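Local structure of undecaprenyl-diphosphooligosaccharide--protein glycotransferase (Campylobacter jejuni, 3AAG) at residues A[36-41]-A[143-148]; A[66-69]-A[75-78]. The protein transfers a preassembled heptasaccharide from a lipid carrier to asparagine residues of proteins, the chain here being its C-terminal periplasmic domain. All blocks are in the same frame, centred on the assembly; numbering follows the deposited sequence.

In the fold
Contact 1 (36-41 with 143-148) brings together two parts of the core domain that lie far apart in sequence: the 3-10 turn of the WWDYG motif that leads into helix 39-46, and the loop between strand 138-140 and helix 150-155. Contact 2 (66-69 with 75-78) is nested inside the long chain segment closed by contact 1 and links two successive helices, 63-67 and 73-87. Both are mostly or wholly buried; in contact 1 a buried tyrosine meets proline and selenomethionine, with the exposed Arg145 at one side. Contact 2 is fully buried and relies on alanines and one phenylalanine. The two adjoin where Met146 SE packs on Leu69 CD1, 3.9 Å apart.

Contact 1: residues A[36-41]-A[143-148]; sequences WDYGYP and PARMSL
Tyr38 OH lies against carbon atoms of Met146 (CA at 3.3 Å, then CB and CG), with Arg145 CG a little farther off. Tyr38 belongs to the WWDYG motif and Met146 opens the MI motif, which is assigned by similarity; in the STT3 family these two elements define the pocket for the +2 Ser/Thr of the acceptor sequon, and the tyrosine is thus a direct point of contact between the two motifs.

The Tyr38 ring is flanked on both faces. On one side Pro143 CG makes a CH-pi contact, 4.0 Å from the ring centroid and 29° off its normal. Against the opposite face rests Asp37 CB, displaced toward the rim. The selenium of Met146 sits at the ring edge near its plane, 4.2 Å from Tyr38 CE2. Met146 CG runs anti to the backbone N (chi1 -173°), which carries the chain away from the hydroxyl and along this edge. Arg145 takes the other flank, its NH1 coming to 3.5 Å from Tyr38 CE1. That approach is oblique to the ring, and the guanidinium plane is turned 59° from it, so the groups are not stacked flat, although CE1 lies over one guanidinium face.

Tyr261, in helix 260-266, backs the loop: its OH hydrogen-bonds to Pro143 O, and its side chain touches Met146. Within the loop, Ala144 O accepts from both Ser147 N and Ser147 OG, which arrive from opposite faces of the carbonyl plane, the hydroxyl at 3.0 Å from Ala144 O.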
loop_
_atom_site.group_PDB
_atom_site.type_symbol
_atom_site.label_atom_id
_atom_site.label_comp_id
_atom_site.label_asym_id
_atom_site.label_seq_id
_atom_site.Cartn_x
_atom_site.Cartn_y
_atom_site.Cartn_z
ATOM N N TRP A 36 4.005 -3.600 9.859
ATOM C CA TRP A 36 4.677 -3.873 11.130
ATOM C C TRP A 36 6.054 -4.515 10.967
ATOM O O TRP A 36 6.906 -4.398 11.846
ATOM C CB TRP A 36 3.797 -4.721 12.052
ATOM C CG TRP A 36 3.640 -6.146 11.610
ATOM C CD1 TRP A 36 2.602 -6.673 10.899
ATOM C CD2 TRP A 36 4.547 -7.228 11.857
ATOM N NE1 TRP A 36 2.806 -8.012 10.685
ATOM C CE2 TRP A 36 3.992 -8.380 11.263
ATOM C CE3 TRP A 36 5.772 -7.336 12.521
ATOM C CZ2 TRP A 36 4.621 -9.623 11.312
ATOM C CZ3 TRP A 36 6.396 -8.573 12.570
ATOM C CH2 TRP A 36 5.819 -9.698 11.969
ATOM N N ASP A 37 6.266 -5.192 9.842
ATOM C CA ASP A 37 7.563 -5.798 9.548
ATOM C C ASP A 37 8.683 -4.764 9.544
ATOM O O ASP A 37 9.856 -5.109 9.661
ATOM C CB ASP A 37 7.526 -6.522 8.200
ATOM C CG ASP A 37 6.828 -7.867 8.278
ATOM O OD1 ASP A 37 7.162 -8.760 7.469
ATOM O OD2 ASP A 37 5.944 -8.030 9.149
ATOM N N TYR A 38 8.319 -3.494 9.405
ATOM C CA TYR A 38 9.311 -2.429 9.348
ATOM C C TYR A 38 9.204 -1.531 10.573
ATOM O O TYR A 38 9.939 -0.553 10.707
ATOM C CB TYR A 38 9.141 -1.615 8.064
ATOM C CG TYR A 38 8.752 -2.456 6.868
ATOM C CD1 TYR A 38 9.535 -3.532 6.466
ATOM C CD2 TYR A 38 7.602 -2.176 6.142
ATOM C CE1 TYR A 38 9.183 -4.302 5.374
ATOM C CE2 TYR A 38 7.243 -2.942 5.048
ATOM C CZ TYR A 38 8.034 -4.004 4.670
ATOM O OH TYR A 38 7.674 -4.768 3.581
ATOM N N GLY A 39 8.284 -1.875 11.467
ATOM C CA GLY A 39 8.082 -1.105 12.687
ATOM C C GLY A 39 9.377 -0.826 13.425
ATOM O O GLY A 39 9.680 0.319 13.756
ATOM N N TYR A 40 10.148 -1.875 13.687
ATOM C CA TYR A 40 11.369 -1.728 14.468
ATOM C C TYR A 40 12.457 -0.956 13.726
ATOM O O TYR A 40 12.996 0.017 14.252
ATOM C CB TYR A 40 11.879 -3.082 14.958
ATOM C CG TYR A 40 11.101 -3.607 16.141
ATOM C CD1 TYR A 40 10.508 -4.863 16.111
ATOM C CD2 TYR A 40 10.942 -2.835 17.285
ATOM C CE1 TYR A 40 9.789 -5.340 17.193
ATOM C CE2 TYR A 40 10.227 -3.302 18.368
ATOM C CZ TYR A 40 9.653 -4.554 18.317
ATOM O OH TYR A 40 8.941 -5.019 19.397
ATOM N N PRO A 41 12.781 -1.380 12.495
ATOM C CA PRO A 41 13.763 -0.638 11.717
ATOM C C PRO A 41 13.470 0.859 11.725
ATOM O O PRO A 41 14.369 1.665 11.970
ATOM C CB PRO A 41 13.592 -1.209 10.311
ATOM C CG PRO A 41 13.134 -2.603 10.538
ATOM C CD PRO A 41 12.279 -2.563 11.776
ATOM N N PRO A 143 8.188 0.659 0.968
ATOM C CA PRO A 143 9.324 0.019 0.314
ATOM C C PRO A 143 8.891 -0.887 -0.833
ATOM O O PRO A 143 7.807 -1.462 -0.793
ATOM C CB PRO A 143 9.945 -0.809 1.438
ATOM C CG PRO A 143 8.797 -1.150 2.322
ATOM C CD PRO A 143 7.827 0.002 2.236
ATOM N N ALA A 144 9.739 -1.012 -1.848
ATOM C CA ALA A 144 9.511 -1.975 -2.917
ATOM C C ALA A 144 9.204 -3.365 -2.358
ATOM O O ALA A 144 8.195 -3.976 -2.709
ATOM C CB ALA A 144 10.712 -2.029 -3.845
ATOM N N ARG A 145 10.075 -3.856 -1.485
ATOM C CA ARG A 145 10.015 -5.245 -1.043
ATOM C C ARG A 145 8.658 -5.628 -0.463
ATOM O O ARG A 145 8.369 -6.811 -0.284
ATOM C CB ARG A 145 11.122 -5.539 -0.027
ATOM C CG ARG A 145 11.072 -4.669 1.217
ATOM C CD ARG A 145 12.365 -4.757 2.007
ATOM N NE ARG A 145 12.346 -5.871 2.950
ATOM C CZ ARG A 145 12.470 -5.738 4.267
ATOM N NH1 ARG A 145 12.628 -4.533 4.803
ATOM N NH2 ARG A 145 12.438 -6.810 5.049
HETATM N N MSE A 146 7.825 -4.634 -0.166
HETATM C CA MSE A 146 6.521 -4.902 0.440
HETATM C C MSE A 146 5.573 -5.593 -0.538
HETATM O O MSE A 146 4.693 -6.352 -0.133
HETATM C CB MSE A 146 5.884 -3.621 0.990
HETATM C CG MSE A 146 4.597 -3.867 1.777
HETATM SE SE MSE A 146 3.835 -2.265 2.609
HETATM C CE MSE A 146 3.744 -1.106 1.041
ATOM N N SER A 147 5.760 -5.330 -1.826
ATOM C CA SER A 147 5.001 -6.033 -2.857
ATOM C C SER A 147 4.894 -7.530 -2.563
ATOM O O SER A 147 3.837 -8.131 -2.742
ATOM C CB SER A 147 5.626 -5.806 -4.235
ATOM O OG SER A 147 6.960 -6.281 -4.273
ATOM N N LEU A 148 5.992 -8.129 -2.109
ATOM C CA LEU A 148 6.029 -9.570 -1.882
ATOM C C LEU A 148 5.092 -10.000 -0.760
ATOM O O LEU A 148 4.809 -11.187 -0.606
ATOM C CB LEU A 148 7.452 -10.036 -1.574
ATOM C CG LEU A 148 8.466 -9.977 -2.717
ATOM C CD1 LEU A 148 9.817 -10.476 -2.242
ATOM C CD2 LEU A 148 7.983 -10.778 -3.917
#

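Contact 2: residues A[66-69]-A[75-78]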
loop_
_atom_site.group_PDB
_atom_site.type_symbol
_atom_site.label_atom_id
_atom_site.label_comp_id
_atom_site.label_asym_id
_atom_site.label_seq_id
_atom_site.Cartn_x
_atom_site.Cartn_y
_atom_site.Cartn_z
ATOM N N SER A 66 -2.768 -0.912 7.396
ATOM C CA SER A 66 -3.232 -1.619 6.212
ATOM C C SER A 66 -4.213 -0.766 5.415
ATOM O O SER A 66 -4.119 -0.679 4.192
ATOM C CB SER A 66 -3.879 -2.949 6.603
ATOM O OG SER A 66 -4.791 -3.390 5.609
ATOM N N PHE A 67 -5.150 -0.136 6.117
ATOM C CA PHE A 67 -6.143 0.712 5.473
ATOM C C PHE A 67 -5.480 1.847 4.706
ATOM O O PHE A 67 -5.741 2.039 3.521
ATOM C CB PHE A 67 -7.124 1.275 6.504
ATOM C CG PHE A 67 -8.360 1.880 5.896
ATOM C CD1 PHE A 67 -9.485 1.107 5.671
ATOM C CD2 PHE A 67 -8.392 3.220 5.551
ATOM C CE1 PHE A 67 -10.620 1.657 5.114
ATOM C CE2 PHE A 67 -9.527 3.778 4.991
ATOM C CZ PHE A 67 -10.643 2.994 4.774
ATOM N N ALA A 68 -4.621 2.599 5.385
ATOM C CA ALA A 68 -3.964 3.747 4.769
ATOM C C ALA A 68 -2.876 3.319 3.782
ATOM O O ALA A 68 -2.097 4.148 3.304
ATOM C CB ALA A 68 -3.394 4.677 5.839
ATOM N N LEU A 69 -2.831 2.024 3.479
ATOM C CA LEU A 69 -1.902 1.490 2.483
ATOM C C LEU A 69 -2.633 0.766 1.354
ATOM O O LEU A 69 -2.090 0.589 0.266
ATOM C CB LEU A 69 -0.903 0.533 3.138
ATOM C CG LEU A 69 0.339 1.135 3.802
ATOM C CD1 LEU A 69 1.204 0.035 4.395
ATOM C CD2 LEU A 69 1.137 1.979 2.815
ATOM N N ALA A 75 -8.782 8.256 0.982
ATOM C CA ALA A 75 -9.184 7.460 2.134
ATOM C C ALA A 75 -7.999 7.192 3.059
ATOM O O ALA A 75 -8.145 7.161 4.284
ATOM C CB ALA A 75 -9.810 6.152 1.683
ATOM N N ALA A 76 -6.825 6.998 2.467
ATOM C CA ALA A 76 -5.631 6.690 3.238
ATOM C C ALA A 76 -5.080 7.944 3.902
ATOM O O ALA A 76 -4.565 7.891 5.017
ATOM C CB ALA A 76 -4.576 6.046 2.352
ATOM N N ALA A 77 -5.195 9.073 3.212
ATOM C CA ALA A 77 -4.784 10.350 3.778
ATOM C C ALA A 77 -5.540 10.625 5.072
ATOM O O ALA A 77 -4.956 11.057 6.066
ATOM C CB ALA A 77 -5.007 11.475 2.778
ATOM N N ASN A 78 -6.843 10.367 5.055
ATOM C CA ASN A 78 -7.694 10.650 6.203
ATOM C C ASN A 78 -7.462 9.697 7.373
ATOM O O ASN A 78 -7.322 10.133 8.517
ATOM C CB ASN A 78 -9.167 10.651 5.795
ATOM C CG ASN A 78 -9.528 11.843 4.933
ATOM O OD1 ASN A 78 -8.780 12.818 4.860
ATOM N ND2 ASN A 78 -10.678 11.772 4.272
#
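Phe67 reaches across to Ala75 with one edge of its ring. From CB the side chain leaves with CG anti to the backbone N (chi1 -166°), which extends the ring toward the neighbouring helix. Of the ring atoms, CD2 comes first, 4.1 Å from Ala75 O. The next atom, CE2, is closer, at 3.7 Å from Ala75 O, and it also meets the methyl group Ala75 CB at 4.1 Å. The carbonyl oxygen lies in the ring plane, facing the rim where the C-H bonds point, a placing that is probably favourable electrostatically, although it is not a hydrogen bond.

These segments flank the short connection between helices 63-67 and 73-87 of the STT3/PglB core domain. Helix 63-67 gives out at Ala68, and Leu69 N bonds back to Ser66 O. Ser66 OG binds Val153 O in helix 150-155, tying the end of the shorter helix to a third element.

Past the phenylalanine the backbones themselves come close, with alanine on each side. Ala68 CB packs against Ala76 CB at 3.9 Å and also faces Ala76 O. In return, Ala76 CB lies 3.3 Å from Ala68 O.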